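Local coordinates for protein parvulin 42 (Trypanosoma brucei brucei, PDB 6GMP) that probably catalyses the cis-trans isomerisation of peptidyl-prolyl bonds through the PPIC-type PPIase (parvulin) domain that this chain represents, at residues 9-14 / 60-65; 98-103 / 116-121; 13-18 / 35-40. All coordinates share one frame; numbering follows the deposited sequence.

Contact 1: 9-14 / 60-65; sequences YHVLVK and DEFVQV
Tyr9 meets Phe62 and Val63 where the first strand of the parvulin fold packs against helix 59-69. Strand 6-13 is one of the two inner strands of the antiparallel sheet, and the helix lies on one face of that sheet. The strand and helix segments run nearly the same way, 21° apart, with 8.6 Å between their axes. Their contact is apolar and fully buried. Tyr9 CB sits 3.7 Å from Phe62 CE2. Its ring turns away from that neighbour, with CG anti to the carbonyl carbon, and brings CE2 to Val63 CG2 at 4.1 Å. The ring also packs on Val121, and the side chain touches Asp80.

His10 points its side chain to the other face of the sheet, where its ND1 bonds His116. It offers the helix mainly backbone: its carbonyl carbon lies at the edge of the Phe62 ring, near the ring plane. Phe62 reaches the strand because its CG stands anti to the backbone N (chi1 -167°), which sends the ring out from the helix between Tyr9 and Val11. Tyr119, on the adjacent strand, stacks on that ring.

Val11 points back to the helix. Its CG2 branch does the touching and serves two partners. In one of the two conformers of Val65, its CG2 lies 3.8 Å from Val11 CG2. Phe62 CZ lies 3.7 Å from the same Val11 CG2 methyl.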
loop_
_atom_site.group_PDB
_atom_site.type_symbol
_atom_site.label_atom_id
_atom_site.label_comp_id
_atom_site.label_asym_id
_atom_site.label_seq_id
_atom_site.Cartn_x
_atom_site.Cartn_y
_atom_site.Cartn_z
ATOM N N TYR A 9 -4.252 5.862 -3.445
ATOM C CA TYR A 9 -4.507 4.431 -3.330
ATOM C C TYR A 9 -3.330 3.833 -2.570
ATOM O O TYR A 9 -2.266 4.443 -2.491
ATOM C CB TYR A 9 -4.550 3.753 -4.702
ATOM C CG TYR A 9 -5.834 3.885 -5.478
ATOM C CD1 TYR A 9 -6.351 5.127 -5.814
ATOM C CD2 TYR A 9 -6.525 2.748 -5.897
ATOM C CE1 TYR A 9 -7.522 5.235 -6.538
ATOM C CE2 TYR A 9 -7.695 2.849 -6.616
ATOM C CZ TYR A 9 -8.191 4.092 -6.932
ATOM O OH TYR A 9 -9.359 4.182 -7.651
ATOM N N HIS A 10 -3.496 2.633 -2.023
ATOM C CA HIS A 10 -2.327 1.938 -1.481
ATOM C C HIS A 10 -2.398 0.428 -1.649
ATOM O O HIS A 10 -3.464 -0.142 -1.895
ATOM C CB HIS A 10 -2.017 2.345 -0.023
ATOM C CG HIS A 10 -2.856 1.671 1.021
ATOM N ND1 HIS A 10 -2.449 1.572 2.332
ATOM C CD2 HIS A 10 -4.073 1.081 0.962
ATOM C CE1 HIS A 10 -3.371 0.944 3.037
ATOM N NE2 HIS A 10 -4.369 0.636 2.232
ATOM N N VAL A 11 -1.219 -0.180 -1.581
ATOM C CA VAL A 11 -1.053 -1.607 -1.378
ATOM C C VAL A 11 -0.557 -1.775 0.047
ATOM O O VAL A 11 0.362 -1.060 0.471
ATOM C CB VAL A 11 0.042 -2.181 -2.299
ATOM C CG1 VAL A 11 0.353 -3.638 -1.948
ATOM C CG2 VAL A 11 -0.363 -2.086 -3.745
ATOM N N LEU A 12 -1.137 -2.728 0.773
ATOM C CA LEU A 12 -0.705 -3.037 2.137
ATOM C C LEU A 12 -0.229 -4.481 2.227
ATOM O O LEU A 12 -0.959 -5.401 1.881
ATOM C CB LEU A 12 -1.842 -2.817 3.139
ATOM C CG LEU A 12 -1.474 -3.030 4.605
ATOM C CD1 LEU A 12 -0.489 -1.994 5.109
ATOM C CD2 LEU A 12 -2.720 -3.007 5.477
ATOM N N VAL A 13 1.000 -4.647 2.698
ATOM C CA VAL A 13 1.576 -5.952 2.966
ATOM C C VAL A 13 1.711 -6.060 4.479
ATOM O O VAL A 13 2.458 -5.311 5.100
ATOM C CB VAL A 13 2.947 -6.104 2.270
ATOM C CG1 VAL A 13 3.571 -7.449 2.587
ATOM C CG2 VAL A 13 2.787 -5.942 0.763
ATOM N N LYS A 14 0.981 -6.989 5.075
ATOM C CA LYS A 14 0.959 -7.138 6.520
ATOM C C LYS A 14 2.095 -8.028 6.973
ATOM O O LYS A 14 2.790 -8.657 6.170
ATOM C CB LYS A 14 -0.394 -7.701 6.961
ATOM C CG LYS A 14 -1.530 -6.736 6.740
ATOM C CD LYS A 14 -2.836 -7.256 7.309
ATOM C CE LYS A 14 -3.950 -6.263 7.078
ATOM N NZ LYS A 14 -5.109 -6.526 7.979
ATOM N N ASP A 60 -4.425 1.954 -13.635
ATOM C CA ASP A 60 -4.558 0.536 -13.952
ATOM C C ASP A 60 -3.307 -0.231 -13.532
ATOM O O ASP A 60 -3.393 -1.319 -12.967
ATOM C CB ASP A 60 -4.826 0.338 -15.447
ATOM C CG ASP A 60 -6.177 0.886 -15.879
ATOM O OD1 ASP A 60 -7.088 0.978 -15.029
ATOM O OD2 ASP A 60 -6.334 1.222 -17.071
ATOM N N GLU A 61 -2.134 0.334 -13.796
ATOM C CA GLU A 61 -0.886 -0.308 -13.373
ATOM C C GLU A 61 -0.789 -0.493 -11.855
ATOM O O GLU A 61 -0.356 -1.541 -11.354
ATOM C CB GLU A 61 0.312 0.487 -13.875
ATOM C CG GLU A 61 0.595 0.261 -15.359
ATOM C CD GLU A 61 1.547 1.278 -15.967
ATOM O OE1 GLU A 61 1.845 2.298 -15.307
ATOM O OE2 GLU A 61 1.996 1.064 -17.120
ATOM N N PHE A 62 -1.191 0.515 -11.098
ATOM C CA PHE A 62 -1.131 0.368 -9.662
ATOM C C PHE A 62 -2.166 -0.626 -9.123
ATOM O O PHE A 62 -1.878 -1.412 -8.219
ATOM C CB PHE A 62 -1.301 1.714 -8.958
ATOM C CG PHE A 62 -0.946 1.649 -7.498
ATOM C CD1 PHE A 62 0.382 1.515 -7.115
ATOM C CD2 PHE A 62 -1.923 1.643 -6.516
ATOM C CE1 PHE A 62 0.734 1.412 -5.789
ATOM C CE2 PHE A 62 -1.574 1.539 -5.176
ATOM C CZ PHE A 62 -0.239 1.435 -4.816
ATOM N N VAL A 63 -3.372 -0.577 -9.680
ATOM C CA VAL A 63 -4.452 -1.464 -9.265
ATOM C C VAL A 63 -4.062 -2.925 -9.513
ATOM O O VAL A 63 -4.464 -3.811 -8.765
ATOM C CB VAL A 63 -5.737 -1.067 -9.989
ATOM C CG1 VAL A 63 -6.767 -2.180 -9.930
ATOM C CG2 VAL A 63 -6.278 0.231 -9.382
ATOM N N GLN A 64 -3.253 -3.173 -10.537
ATOM C CA GLN A 64 -2.752 -4.525 -10.774
ATOM C C GLN A 64 -2.015 -5.069 -9.554
ATOM O O GLN A 64 -2.248 -6.203 -9.134
ATOM C CB GLN A 64 -1.833 -4.568 -11.983
ATOM C CG GLN A 64 -1.371 -5.976 -12.356
ATOM C CD GLN A 64 -2.520 -6.867 -12.765
ATOM O OE1 GLN A 64 -3.351 -6.488 -13.590
ATOM N NE2 GLN A 64 -2.584 -8.059 -12.179
ATOM N N VAL A 65 -1.140 -4.266 -8.960
ATOM C CA VAL A 65 -0.401 -4.756 -7.814
ATOM C C VAL A 65 -1.293 -4.818 -6.574
ATOM O O VAL A 65 -1.118 -5.698 -5.743
ATOM C CB VAL A 65 0.908 -3.985 -7.557
ATOM C CG1 VAL A 65 1.891 -4.246 -8.704
ATOM C CG2 VAL A 65 0.665 -2.510 -7.389
#

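Contact 2: 98-103 / 116-121; sequences FSLKSG and HLIYRV
Ile118 and Leu100 begin the contact, at right angles to each other. Leu100 CD1 lies 3.8 Å from Ile118 CG2 and also rests on the Ile118 carbonyl oxygen. Phe93 and Ala97 of helix 91-97 pack on the same isoleucine. The contact brings the loop that follows this helix against the end of strand 114-120, an inner strand of the parvulin sheet.

Tyr119 points its CB away from the loop, but its ring edge returns to it. CE1 comes 3.3 Å from Gly103 O, which lies near the ring plane. The hydroxyl of Tyr119 bonds Trp57 O, and the ring stacks on Phe62.

Arg120 contributes the largest share of the buried surface. Its chain is extended from CG to NE, with CG anti to the backbone N (chi1 -178°), and runs along the backbone of Leu100 to Ser102. Its CB lies 3.6 Å from Lys101 O. At the end, NH1 donates to Leu100 O at 2.9 Å, with an N-H...O angle of 158°. The oxygen lies in the guanidinium plane and is met on a lone pair. Ser102 N lies over one guanidinium face. Arg120 NE bonds Glu122 O. The backbone adds a second link, because Gly103 N donates to Arg120 O at 2.8 Å, tilted from the carbonyl plane. The backbone at Gly103 turns with a positive phi, which leaves no room for a side chain beside the carbonyl oxygen of Ser102.

Arg120 is thus gripped at both ends. Its carbonyl takes Gly103 N and its NH1 holds Leu100 O, and these two bonds pin the loop to the strand. The NE bond to the chain end joins NH1 in fixing the rotation of the guanidinium.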
loop_
_atom_site.group_PDB
_atom_site.type_symbol
_atom_site.label_atom_id
_atom_site.label_comp_id
_atom_site.label_asym_id
_atom_site.label_seq_id
_atom_site.Cartn_x
_atom_site.Cartn_y
_atom_site.Cartn_z
ATOM N N PHE A 98 2.292 12.727 1.219
ATOM C CA PHE A 98 2.235 14.123 0.782
ATOM C C PHE A 98 3.554 14.619 0.166
ATOM O O PHE A 98 3.684 15.784 -0.196
ATOM C CB PHE A 98 1.703 15.006 1.918
ATOM C CG PHE A 98 0.238 14.834 2.123
ATOM C CD1 PHE A 98 -0.665 15.647 1.459
ATOM C CD2 PHE A 98 -0.250 13.814 2.926
ATOM C CE1 PHE A 98 -2.031 15.455 1.616
ATOM C CE2 PHE A 98 -1.603 13.621 3.077
ATOM C CZ PHE A 98 -2.494 14.444 2.428
ATOM N N SER A 99 4.499 13.696 0.000
ATOM C CA SER A 99 5.732 13.969 -0.728
ATOM C C SER A 99 5.613 13.526 -2.187
ATOM O O SER A 99 6.441 13.892 -3.019
ATOM C CB SER A 99 6.909 13.240 -0.080
ATOM O OG SER A 99 6.945 11.874 -0.469
ATOM N N LEU A 100 4.594 12.730 -2.497
ATOM C CA LEU A 100 4.434 12.205 -3.847
ATOM C C LEU A 100 3.948 13.258 -4.836
ATOM O O LEU A 100 3.104 14.094 -4.515
ATOM C CB LEU A 100 3.447 11.039 -3.851
ATOM C CG LEU A 100 3.820 9.828 -3.004
ATOM C CD1 LEU A 100 2.626 8.862 -2.917
ATOM C CD2 LEU A 100 5.041 9.122 -3.565
ATOM N N LYS A 101 4.482 13.188 -6.050
ATOM C CA LYS A 101 3.934 13.931 -7.171
ATOM C C LYS A 101 2.828 13.095 -7.818
ATOM O O LYS A 101 2.712 11.899 -7.552
ATOM C CB LYS A 101 5.046 14.264 -8.171
ATOM C CG LYS A 101 6.253 14.926 -7.503
ATOM C CD LYS A 101 7.243 15.492 -8.506
ATOM C CE LYS A 101 8.002 14.397 -9.242
ATOM N NZ LYS A 101 8.958 13.649 -8.366
ATOM N N SER A 102 2.008 13.737 -8.641
ATOM C CA SER A 102 0.930 13.065 -9.354
ATOM C C SER A 102 1.441 11.840 -10.109
ATOM O O SER A 102 2.372 11.932 -10.908
ATOM C CB SER A 102 0.282 14.039 -10.343
ATOM O OG SER A 102 -0.062 15.257 -9.705
ATOM N N GLY A 103 0.830 10.692 -9.845
ATOM C CA GLY A 103 1.159 9.465 -10.553
ATOM C C GLY A 103 2.325 8.674 -9.981
ATOM O O GLY A 103 2.677 7.617 -10.494
ATOM N N HIS A 116 3.344 -0.290 3.407
ATOM C CA HIS A 116 2.540 0.300 2.337
ATOM C C HIS A 116 3.350 0.676 1.107
ATOM O O HIS A 116 4.498 1.095 1.221
ATOM C CB HIS A 116 1.886 1.604 2.804
ATOM C CG HIS A 116 1.151 1.518 4.102
ATOM N ND1 HIS A 116 -0.212 1.678 4.189
ATOM C CD2 HIS A 116 1.593 1.381 5.374
ATOM C CE1 HIS A 116 -0.585 1.602 5.453
ATOM N NE2 HIS A 116 0.493 1.432 6.197
ATOM N N LEU A 117 2.713 0.575 -0.057
ATOM C CA LEU A 117 3.130 1.338 -1.228
ATOM C C LEU A 117 1.998 2.309 -1.452
ATOM O O LEU A 117 0.851 1.890 -1.544
ATOM C CB LEU A 117 3.273 0.442 -2.459
ATOM C CG LEU A 117 4.304 -0.689 -2.374
ATOM C CD1 LEU A 117 4.312 -1.495 -3.675
ATOM C CD2 LEU A 117 5.690 -0.206 -2.068
ATOM N N ILE A 118 2.316 3.598 -1.525
ATOM C CA ILE A 118 1.308 4.641 -1.673
ATOM C C ILE A 118 1.380 5.239 -3.067
ATOM O O ILE A 118 2.459 5.537 -3.558
ATOM C CB ILE A 118 1.485 5.757 -0.612
ATOM C CG1 ILE A 118 1.458 5.142 0.784
ATOM C CG2 ILE A 118 0.380 6.787 -0.743
ATOM C CD1 ILE A 118 1.852 6.076 1.873
ATOM N N TYR A 119 0.214 5.407 -3.685
ATOM C CA TYR A 119 0.099 5.952 -5.026
ATOM C C TYR A 119 -0.743 7.222 -4.998
ATOM O O TYR A 119 -1.842 7.238 -4.444
ATOM C CB TYR A 119 -0.555 4.914 -5.942
ATOM C CG TYR A 119 -0.865 5.391 -7.338
ATOM C CD1 TYR A 119 0.145 5.724 -8.232
ATOM C CD2 TYR A 119 -2.178 5.461 -7.788
ATOM C CE1 TYR A 119 -0.142 6.134 -9.512
ATOM C CE2 TYR A 119 -2.476 5.869 -9.068
ATOM C CZ TYR A 119 -1.453 6.204 -9.935
ATOM O OH TYR A 119 -1.751 6.609 -11.211
ATOM N N ARG A 120 -0.229 8.283 -5.600
ATOM C CA ARG A 120 -1.006 9.505 -5.753
ATOM C C ARG A 120 -1.693 9.513 -7.117
ATOM O O ARG A 120 -1.030 9.518 -8.169
ATOM C CB ARG A 120 -0.122 10.741 -5.610
ATOM C CG ARG A 120 -0.915 12.022 -5.715
ATOM C CD ARG A 120 -0.055 13.233 -5.505
ATOM N NE ARG A 120 -0.787 14.444 -5.841
ATOM C CZ ARG A 120 -0.258 15.660 -5.857
ATOM N NH1 ARG A 120 1.021 15.844 -5.548
ATOM N NH2 ARG A 120 -1.020 16.689 -6.179
ATOM N N VAL A 121 -3.022 9.521 -7.103
ATOM C CA VAL A 121 -3.809 9.472 -8.327
ATOM C C VAL A 121 -3.551 10.725 -9.148
ATOM O O VAL A 121 -3.286 10.653 -10.347
ATOM C CB VAL A 121 -5.313 9.349 -8.022
ATOM C CG1 VAL A 121 -6.121 9.290 -9.304
ATOM C CG2 VAL A 121 -5.572 8.108 -7.192
#

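Contact 3: 13-18 / 35-40; sequences VKHKDV and RSRADA
Two hydrogen bonds join Lys14 and Lys16 to Arg35. Lys16 N donates to Arg35 O at 2.8 Å, nearly in line with the carbonyl bond. The return bond comes from the Arg35 side chain, whose NH1 reaches Lys14 O at 2.9 Å. Lys14 O lies in the guanidinium plane, but NH1 stands above the Lys14 carbonyl plane. A turn at chi3 (65°) folds the arginine back over the strand end, and CG and CD pass close to the same oxygen. NH1 also forms a salt bridge with Glu71, which in turn takes Lys14 N. One carboxylate therefore steadies both sides of the contact.

The apolar contact is between Val13 CG1 and Ala40 CB, 3.8 Å apart. Arg35 NH1 is a van der Waals neighbour of that valine methyl. Here strand 6-13 of the parvulin fold gives way to the loop leading to helix 37-49, and the contact sets the start of that helix beside the strand end.

The His15 ring is held between two residues. Arg37 CA sits over one face in a CH-pi contact, 4.0 Å from the ring centroid. Val18 CG1 lies over the centre of the opposite face. The Arg37 side chain runs alongside His15 and continues to a salt bridge with Glu110.

Polar links within each segment shape both sides. Ser36 is the N-cap and forms a capping box with Asp39: Asp39 N donates to Ser36 OG, and Ser36 N to Asp39 OD2. Val18 N to His15 O closes the His15-Val18 type I turn. Asp17 N adds a bond to His15 ND1 at 3.1 Å, and Lys16 NZ a salt bridge to Asp17 OD1. Among the turn's links, a water alone reaches the helix, donating to Asp17 OD2 and accepting from Arg37 N.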
loop_
_atom_site.group_PDB
_atom_site.type_symbol
_atom_site.label_atom_id
_atom_site.label_comp_id
_atom_site.label_asym_id
_atom_site.label_seq_id
_atom_site.Cartn_x
_atom_site.Cartn_y
_atom_site.Cartn_z
ATOM N N VAL A 13 1.000 -4.647 2.698
ATOM C CA VAL A 13 1.576 -5.952 2.966
ATOM C C VAL A 13 1.711 -6.060 4.479
ATOM O O VAL A 13 2.458 -5.311 5.100
ATOM C CB VAL A 13 2.947 -6.104 2.270
ATOM C CG1 VAL A 13 3.571 -7.449 2.587
ATOM C CG2 VAL A 13 2.787 -5.942 0.763
ATOM N N LYS A 14 0.981 -6.989 5.075
ATOM C CA LYS A 14 0.959 -7.138 6.520
ATOM C C LYS A 14 2.095 -8.028 6.973
ATOM O O LYS A 14 2.790 -8.657 6.170
ATOM C CB LYS A 14 -0.394 -7.701 6.961
ATOM C CG LYS A 14 -1.530 -6.736 6.740
ATOM C CD LYS A 14 -2.836 -7.256 7.309
ATOM C CE LYS A 14 -3.950 -6.263 7.078
ATOM N NZ LYS A 14 -5.109 -6.526 7.979
ATOM N N HIS A 15 2.286 -8.111 8.280
ATOM C CA HIS A 15 3.195 -9.080 8.858
ATOM C C HIS A 15 2.623 -9.526 10.204
ATOM O O HIS A 15 1.631 -8.940 10.682
ATOM C CB HIS A 15 4.612 -8.524 9.001
ATOM C CG HIS A 15 4.692 -7.244 9.769
ATOM N ND1 HIS A 15 4.572 -7.195 11.139
ATOM C CD2 HIS A 15 4.899 -5.973 9.358
ATOM C CE1 HIS A 15 4.710 -5.944 11.543
ATOM N NE2 HIS A 15 4.900 -5.184 10.481
ATOM N N LYS A 16 3.246 -10.535 10.807
ATOM C CA LYS A 16 2.699 -11.180 11.995
ATOM C C LYS A 16 2.550 -10.254 13.195
ATOM O O LYS A 16 1.772 -10.538 14.103
ATOM C CB LYS A 16 3.586 -12.359 12.397
ATOM C CG LYS A 16 4.942 -11.947 12.954
ATOM C CD LYS A 16 5.862 -13.136 13.208
ATOM C CE LYS A 16 7.088 -12.754 14.052
ATOM N NZ LYS A 16 6.755 -12.255 15.433
ATOM N N ASP A 17 3.303 -9.165 13.216
ATOM C CA ASP A 17 3.323 -8.277 14.374
ATOM C C ASP A 17 2.343 -7.103 14.296
ATOM O O ASP A 17 2.292 -6.298 15.226
ATOM C CB ASP A 17 4.739 -7.755 14.632
ATOM C CG ASP A 17 5.681 -8.839 15.124
ATOM O OD1 ASP A 17 5.201 -9.862 15.651
ATOM O OD2 ASP A 17 6.908 -8.648 14.997
ATOM N N VAL A 18 1.548 -7.005 13.232
ATOM C CA VAL A 18 0.535 -5.945 13.177
ATOM C C VAL A 18 -0.636 -6.326 14.096
ATOM O O VAL A 18 -0.767 -7.478 14.507
ATOM C CB VAL A 18 0.050 -5.638 11.736
ATOM C CG1 VAL A 18 1.226 -5.353 10.802
ATOM C CG2 VAL A 18 -0.820 -6.762 11.194
ATOM N N ARG A 35 4.031 -13.968 8.118
ATOM C CA ARG A 35 5.360 -13.551 7.660
ATOM C C ARG A 35 5.964 -12.555 8.628
ATOM O O ARG A 35 5.251 -11.864 9.354
ATOM C CB ARG A 35 5.305 -12.965 6.243
ATOM C CG ARG A 35 4.750 -11.553 6.140
ATOM C CD ARG A 35 4.880 -11.014 4.718
ATOM N NE ARG A 35 4.069 -11.752 3.764
ATOM C CZ ARG A 35 2.793 -11.493 3.490
ATOM N NH1 ARG A 35 2.146 -10.520 4.110
ATOM N NH2 ARG A 35 2.150 -12.215 2.592
ATOM N N SER A 36 7.283 -12.494 8.660
ATOM C CA SER A 36 7.966 -11.572 9.551
ATOM C C SER A 36 7.882 -10.162 8.980
ATOM O O SER A 36 7.572 -9.954 7.815
ATOM C CB SER A 36 9.419 -11.963 9.677
ATOM O OG SER A 36 10.085 -11.679 8.463
ATOM N N ARG A 37 8.181 -9.189 9.829
ATOM C CA ARG A 37 8.297 -7.807 9.394
ATOM C C ARG A 37 9.304 -7.704 8.235
ATOM O O ARG A 37 9.036 -7.062 7.220
ATOM C CB ARG A 37 8.739 -6.939 10.568
ATOM C CG ARG A 37 8.942 -5.478 10.210
ATOM C CD ARG A 37 9.373 -4.670 11.405
ATOM N NE ARG A 37 9.767 -3.316 11.019
ATOM C CZ ARG A 37 11.015 -2.956 10.731
ATOM N NH1 ARG A 37 12.017 -3.832 10.814
ATOM N NH2 ARG A 37 11.272 -1.705 10.385
ATOM N N ALA A 38 10.452 -8.352 8.376
ATOM C CA ALA A 38 11.457 -8.322 7.332
ATOM C C ALA A 38 10.908 -8.891 6.042
ATOM O O ALA A 38 11.194 -8.354 4.962
ATOM C CB ALA A 38 12.701 -9.068 7.776
ATOM N N ASP A 39 10.159 -9.979 6.136
ATOM C CA ASP A 39 9.558 -10.576 4.951
ATOM C C ASP A 39 8.626 -9.578 4.257
ATOM O O ASP A 39 8.618 -9.486 3.025
ATOM C CB ASP A 39 8.739 -11.811 5.307
ATOM C CG ASP A 39 9.576 -12.972 5.816
ATOM O OD1 ASP A 39 10.799 -13.045 5.595
ATOM O OD2 ASP A 39 8.941 -13.843 6.466
ATOM N N ALA A 40 7.822 -8.848 5.024
ATOM C CA ALA A 40 6.881 -7.875 4.454
ATOM C C ALA A 40 7.635 -6.748 3.743
ATOM O O ALA A 40 7.248 -6.322 2.655
ATOM C CB ALA A 40 5.994 -7.299 5.541
HETATM O O HOH W 1 8.234 -9.730 12.671
#

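Overall arrangement
Strand 6-13 near the N terminus serves two of the contacts. Contact 3 starts at its end and closes the long loop before helix 37-49. Contact 1 starts from the same strand and shares Val13 and Lys14 with contact 3. It closes a larger loop that contains contact 3's second segment, and brings helix 59-69 onto the sheet. Contact 2 follows in series, joining the loop after helix 91-97 to strand 114-120. That strand pairs with strand 6-13, so contacts 1 and 2 touch directly, as in the Val11 O to Leu117 N bond. Contacts 2 and 3 lie on opposite sides of the chain centre, with centres about 22 Å apart.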